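Local coordinates for ykuJ (Bacillus subtilis, PDB 2FFG), which is of unknown function, a small DUF1797-family protein that packs two helices against an antiparallel sheet and is found here as a two-chain assembly, at residues A[30-42]-A[47-59]. Residues are numbered along the deposited sequence; the frame is centred on the assembly and turned at random.
Sequences EVNGEKICSVKYF and TFELTVFQKGEKP
The carbonyl oxygen of I36 is gripped twice at the I36 and F53 end of the pairing between strands 34-42 and 47-54: the amide of F53 reaches it in a weak hydrogen bond, and a water donates to it at 2.9 Å. Further along, S38 with T51 and K40 with E49 each exchange two backbone bonds, E49 N to K40 O being the shortest at 2.7 Å; F42 N donates to T47 O at 3.0 Å, with only a weak return bond from T47 N to F42 O. Side chains then sort by face. On the one bearing V39, Y41 and F48, the Y41 ring turns its edge to the face of F48, setting CD1 over the centre of that ring, 3.6 Å above its plane, with the planes 54° apart. F48 swings CG anti to its carbonyl carbon (chi1 -62°), bringing CD2 within 3.7 Å of V39 CG2, which lies in plane at the ring edge. With an alanine here in place of F48 the ring is gone, and Y41 is likely to lose the face its edge packs on, leaving V39 CG2 beside a gap. Helix 3-21 covers V39 and Y41. On the opposite face, with S38 and T51, F42 CE1 meets E49 CB at 3.6 Å, the ring standing nearly upright to the carboxylate, while F53 sends CZ to S38 OG at 3.7 Å. The whole illustrates an antiparallel beta hairpin, here the central pair of a four-stranded meander.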
loop_
_atom_site.group_PDB
_atom_site.type_symbol
_atom_site.label_atom_id
_atom_site.label_comp_id
_atom_site.label_asym_id
_atom_site.label_seq_id
_atom_site.Cartn_x
_atom_site.Cartn_y
_atom_site.Cartn_z
ATOM N N GLU A 30 -7.625 4.732 -6.765
ATOM C CA GLU A 30 -8.944 5.309 -6.766
ATOM C C GLU A 30 -8.894 6.807 -6.558
ATOM O O GLU A 30 -7.919 7.348 -6.039
ATOM C CB GLU A 30 -9.814 4.642 -5.701
ATOM C CG GLU A 30 -9.182 4.511 -4.342
ATOM C CD GLU A 30 -10.096 3.805 -3.344
ATOM O OE1 GLU A 30 -10.439 2.620 -3.560
ATOM O OE2 GLU A 30 -10.473 4.443 -2.336
ATOM N N VAL A 31 -9.950 7.466 -7.006
ATOM C CA VAL A 31 -10.095 8.903 -6.881
ATOM C C VAL A 31 -11.448 9.105 -6.216
ATOM O O VAL A 31 -12.473 8.690 -6.750
ATOM C CB VAL A 31 -10.097 9.596 -8.270
ATOM C CG1 VAL A 31 -10.487 11.058 -8.130
ATOM C CG2 VAL A 31 -8.733 9.495 -8.900
ATOM N N ASN A 32 -11.447 9.709 -5.033
ATOM C CA ASN A 32 -12.694 9.972 -4.315
ATOM C C ASN A 32 -13.436 8.684 -3.936
ATOM O O ASN A 32 -14.650 8.575 -4.123
ATOM C CB ASN A 32 -13.596 10.874 -5.174
ATOM C CG ASN A 32 -14.721 11.497 -4.382
ATOM O OD1 ASN A 32 -14.507 12.023 -3.287
ATOM N ND2 ASN A 32 -15.930 11.457 -4.935
ATOM N N GLY A 33 -12.695 7.714 -3.407
ATOM C CA GLY A 33 -13.285 6.452 -2.994
ATOM C C GLY A 33 -13.693 5.492 -4.100
ATOM O O GLY A 33 -14.095 4.362 -3.831
ATOM N N GLU A 34 -13.585 5.929 -5.347
ATOM C CA GLU A 34 -13.968 5.086 -6.475
ATOM C C GLU A 34 -12.774 4.493 -7.235
ATOM O O GLU A 34 -11.847 5.203 -7.616
ATOM C CB GLU A 34 -14.839 5.893 -7.439
ATOM C CG GLU A 34 -15.275 5.145 -8.677
ATOM C CD GLU A 34 -15.969 6.050 -9.676
ATOM O OE1 GLU A 34 -15.463 7.173 -9.900
ATOM O OE2 GLU A 34 -17.008 5.640 -10.240
ATOM N N LYS A 35 -12.815 3.186 -7.461
ATOM C CA LYS A 35 -11.752 2.502 -8.184
ATOM C C LYS A 35 -11.727 2.943 -9.645
ATOM O O LYS A 35 -12.680 2.719 -10.380
ATOM C CB LYS A 35 -11.947 0.983 -8.119
ATOM C CG LYS A 35 -11.772 0.374 -6.737
ATOM C CD LYS A 35 -12.297 -1.051 -6.716
ATOM C CE LYS A 35 -11.963 -1.767 -5.413
ATOM N NZ LYS A 35 -12.543 -1.088 -4.222
ATOM N N ILE A 36 -10.629 3.569 -10.055
ATOM C CA ILE A 36 -10.476 4.019 -11.428
ATOM C C ILE A 36 -9.757 2.942 -12.223
ATOM O O ILE A 36 -10.132 2.650 -13.358
ATOM C CB ILE A 36 -9.661 5.318 -11.515
ATOM C CG1 ILE A 36 -10.359 6.418 -10.722
ATOM C CG2 ILE A 36 -9.499 5.732 -12.967
ATOM C CD1 ILE A 36 -11.794 6.829 -11.163
ATOM N N CYS A 37 -8.726 2.357 -11.616
ATOM C CA CYS A 37 -7.948 1.304 -12.257
ATOM C C CYS A 37 -7.131 0.456 -11.265
ATOM O O CYS A 37 -6.948 0.816 -10.104
ATOM C CB CYS A 37 -7.001 1.916 -13.303
ATOM S SG CYS A 37 -5.687 2.972 -12.617
ATOM N N SER A 38 -6.663 -0.695 -11.729
ATOM C CA SER A 38 -5.835 -1.556 -10.907
ATOM C C SER A 38 -4.640 -1.986 -11.756
ATOM O O SER A 38 -4.730 -2.076 -12.984
ATOM C CB SER A 38 -6.613 -2.776 -10.440
ATOM O OG SER A 38 -6.983 -3.587 -11.534
ATOM N N VAL A 39 -3.509 -2.219 -11.107
ATOM C CA VAL A 39 -2.330 -2.644 -11.830
ATOM C C VAL A 39 -1.811 -3.941 -11.229
ATOM O O VAL A 39 -1.753 -4.097 -10.015
ATOM C CB VAL A 39 -1.217 -1.555 -11.797
ATOM C CG1 VAL A 39 -0.881 -1.199 -10.361
ATOM C CG2 VAL A 39 0.034 -2.053 -12.523
ATOM N N LYS A 40 -1.459 -4.877 -12.095
ATOM C CA LYS A 40 -0.935 -6.158 -11.658
ATOM C C LYS A 40 0.473 -6.320 -12.223
ATOM O O LYS A 40 0.725 -6.046 -13.405
ATOM C CB LYS A 40 -1.845 -7.278 -12.152
ATOM C CG LYS A 40 -1.552 -8.639 -11.570
ATOM C CD LYS A 40 -2.677 -9.611 -11.910
ATOM C CE LYS A 40 -2.481 -10.956 -11.228
ATOM N NZ LYS A 40 -3.606 -11.889 -11.507
ATOM N N TYR A 41 1.402 -6.731 -11.372
ATOM C CA TYR A 41 2.774 -6.927 -11.805
ATOM C C TYR A 41 3.089 -8.398 -11.988
ATOM O O TYR A 41 2.955 -9.181 -11.046
ATOM C CB TYR A 41 3.757 -6.336 -10.792
ATOM C CG TYR A 41 5.196 -6.525 -11.209
ATOM C CD1 TYR A 41 5.723 -5.806 -12.279
ATOM C CD2 TYR A 41 6.024 -7.436 -10.556
ATOM C CE1 TYR A 41 7.042 -5.980 -12.694
ATOM C CE2 TYR A 41 7.356 -7.624 -10.963
ATOM C CZ TYR A 41 7.855 -6.889 -12.035
ATOM O OH TYR A 41 9.162 -7.048 -12.440
ATOM N N PHE A 42 3.499 -8.773 -13.197
ATOM C CA PHE A 42 3.860 -10.158 -13.479
ATOM C C PHE A 42 5.375 -10.256 -13.583
ATOM O O PHE A 42 5.969 -9.666 -14.478
ATOM C CB PHE A 42 3.241 -10.632 -14.795
ATOM C CG PHE A 42 1.744 -10.643 -14.794
ATOM C CD1 PHE A 42 1.022 -9.470 -14.981
ATOM C CD2 PHE A 42 1.049 -11.827 -14.590
ATOM C CE1 PHE A 42 -0.373 -9.480 -14.961
ATOM C CE2 PHE A 42 -0.345 -11.847 -14.570
ATOM C CZ PHE A 42 -1.055 -10.674 -14.755
ATOM N N THR A 47 6.876 -6.850 -16.324
ATOM C CA THR A 47 5.741 -6.103 -16.853
ATOM C C THR A 47 4.546 -5.828 -15.949
ATOM O O THR A 47 4.247 -6.559 -15.006
ATOM C CB THR A 47 5.186 -6.780 -18.118
ATOM O OG1 THR A 47 4.574 -8.027 -17.762
ATOM C CG2 THR A 47 6.307 -7.027 -19.128
ATOM N N PHE A 48 3.849 -4.755 -16.281
ATOM C CA PHE A 48 2.670 -4.350 -15.549
ATOM C C PHE A 48 1.469 -4.498 -16.460
ATOM O O PHE A 48 1.557 -4.265 -17.667
ATOM C CB PHE A 48 2.780 -2.892 -15.120
ATOM C CG PHE A 48 3.919 -2.618 -14.188
ATOM C CD1 PHE A 48 5.225 -2.559 -14.658
ATOM C CD2 PHE A 48 3.690 -2.428 -12.832
ATOM C CE1 PHE A 48 6.286 -2.317 -13.791
ATOM C CE2 PHE A 48 4.744 -2.186 -11.957
ATOM C CZ PHE A 48 6.037 -2.131 -12.432
ATOM N N GLU A 49 0.353 -4.917 -15.884
ATOM C CA GLU A 49 -0.879 -5.041 -16.640
ATOM C C GLU A 49 -1.870 -4.063 -16.016
ATOM O O GLU A 49 -2.248 -4.195 -14.853
ATOM C CB GLU A 49 -1.429 -6.459 -16.562
ATOM C CG GLU A 49 -2.691 -6.641 -17.383
ATOM C CD GLU A 49 -3.328 -7.996 -17.174
ATOM O OE1 GLU A 49 -3.731 -8.295 -16.028
ATOM O OE2 GLU A 49 -3.428 -8.758 -18.155
ATOM N N LEU A 50 -2.262 -3.061 -16.786
ATOM C CA LEU A 50 -3.201 -2.071 -16.299
ATOM C C LEU A 50 -4.629 -2.389 -16.748
ATOM O O LEU A 50 -4.892 -2.608 -17.928
ATOM C CB LEU A 50 -2.800 -0.691 -16.803
ATOM C CG LEU A 50 -3.673 0.484 -16.359
ATOM C CD1 LEU A 50 -3.363 0.864 -14.920
ATOM C CD2 LEU A 50 -3.416 1.664 -17.274
ATOM N N THR A 51 -5.537 -2.423 -15.783
ATOM C CA THR A 51 -6.945 -2.687 -16.035
ATOM C C THR A 51 -7.717 -1.397 -15.760
ATOM O O THR A 51 -7.640 -0.837 -14.665
ATOM C CB THR A 51 -7.441 -3.825 -15.128
ATOM O OG1 THR A 51 -6.731 -5.025 -15.461
ATOM C CG2 THR A 51 -8.923 -4.060 -15.316
ATOM N N VAL A 52 -8.439 -0.922 -16.776
ATOM C CA VAL A 52 -9.210 0.316 -16.691
ATOM C C VAL A 52 -10.703 0.009 -16.601
ATOM O O VAL A 52 -11.290 -0.562 -17.522
ATOM C CB VAL A 52 -8.972 1.194 -17.942
ATOM C CG1 VAL A 52 -9.639 2.555 -17.762
ATOM C CG2 VAL A 52 -7.479 1.328 -18.208
ATOM N N PHE A 53 -11.326 0.414 -15.504
ATOM C CA PHE A 53 -12.743 0.124 -15.316
ATOM C C PHE A 53 -13.695 1.061 -16.057
ATOM O O PHE A 53 -13.387 2.226 -16.320
ATOM C CB PHE A 53 -13.071 0.117 -13.814
ATOM C CG PHE A 53 -12.227 -0.850 -13.019
ATOM C CD1 PHE A 53 -12.333 -2.223 -13.232
ATOM C CD2 PHE A 53 -11.282 -0.384 -12.102
ATOM C CE1 PHE A 53 -11.507 -3.120 -12.546
ATOM C CE2 PHE A 53 -10.450 -1.271 -11.410
ATOM C CZ PHE A 53 -10.561 -2.640 -11.633
ATOM N N GLN A 54 -14.845 0.513 -16.418
ATOM C CA GLN A 54 -15.895 1.269 -17.083
ATOM C C GLN A 54 -17.213 0.653 -16.614
ATOM O O GLN A 54 -17.415 -0.552 -16.750
ATOM C CB GLN A 54 -15.778 1.172 -18.611
ATOM C CG GLN A 54 -16.883 1.931 -19.343
ATOM C CD GLN A 54 -16.791 1.839 -20.865
ATOM O OE1 GLN A 54 -16.732 0.745 -21.435
ATOM N NE2 GLN A 54 -16.799 2.995 -21.528
ATOM N N LYS A 55 -18.092 1.475 -16.051
ATOM C CA LYS A 55 -19.379 0.997 -15.557
ATOM C C LYS A 55 -20.214 0.172 -16.545
ATOM O O LYS A 55 -20.370 0.532 -17.717
ATOM C CB LYS A 55 -20.215 2.174 -15.069
ATOM C CG LYS A 55 -19.721 2.831 -13.799
ATOM C CD LYS A 55 -20.737 3.860 -13.323
ATOM C CE LYS A 55 -20.332 4.498 -12.019
ATOM N NZ LYS A 55 -21.334 5.509 -11.592
ATOM N N GLY A 56 -20.750 -0.940 -16.054
ATOM C CA GLY A 56 -21.575 -1.811 -16.874
ATOM C C GLY A 56 -20.826 -2.459 -18.019
ATOM O O GLY A 56 -21.416 -3.157 -18.851
ATOM N N GLU A 57 -19.516 -2.251 -18.051
ATOM C CA GLU A 57 -18.694 -2.796 -19.117
ATOM C C GLU A 57 -17.552 -3.671 -18.606
ATOM O O GLU A 57 -17.059 -3.487 -17.497
ATOM C CB GLU A 57 -18.117 -1.640 -19.939
ATOM C CG GLU A 57 -18.220 -1.831 -21.432
ATOM C CD GLU A 57 -19.658 -1.879 -21.916
ATOM O OE1 GLU A 57 -20.273 -0.801 -22.094
ATOM O OE2 GLU A 57 -20.170 -3.002 -22.108
ATOM N N LYS A 58 -17.145 -4.631 -19.420
ATOM C CA LYS A 58 -16.022 -5.500 -19.088
ATOM C C LYS A 58 -14.793 -4.575 -19.137
ATOM O O LYS A 58 -14.641 -3.784 -20.064
ATOM C CB LYS A 58 -15.925 -6.601 -20.151
ATOM C CG LYS A 58 -14.794 -7.588 -20.005
ATOM C CD LYS A 58 -14.918 -8.643 -21.105
ATOM C CE LYS A 58 -13.885 -9.750 -20.969
ATOM N NZ LYS A 58 -12.499 -9.234 -21.123
ATOM N N PRO A 59 -13.902 -4.656 -18.139
ATOM C CA PRO A 59 -12.736 -3.763 -18.188
ATOM C C PRO A 59 -11.689 -4.096 -19.250
ATOM O O PRO A 59 -11.534 -5.247 -19.653
ATOM C CB PRO A 59 -12.174 -3.853 -16.767
ATOM C CG PRO A 59 -12.480 -5.269 -16.386
ATOM C CD PRO A 59 -13.903 -5.462 -16.905
HETATM O O HOH W 1 -12.015 4.016 -15.142
#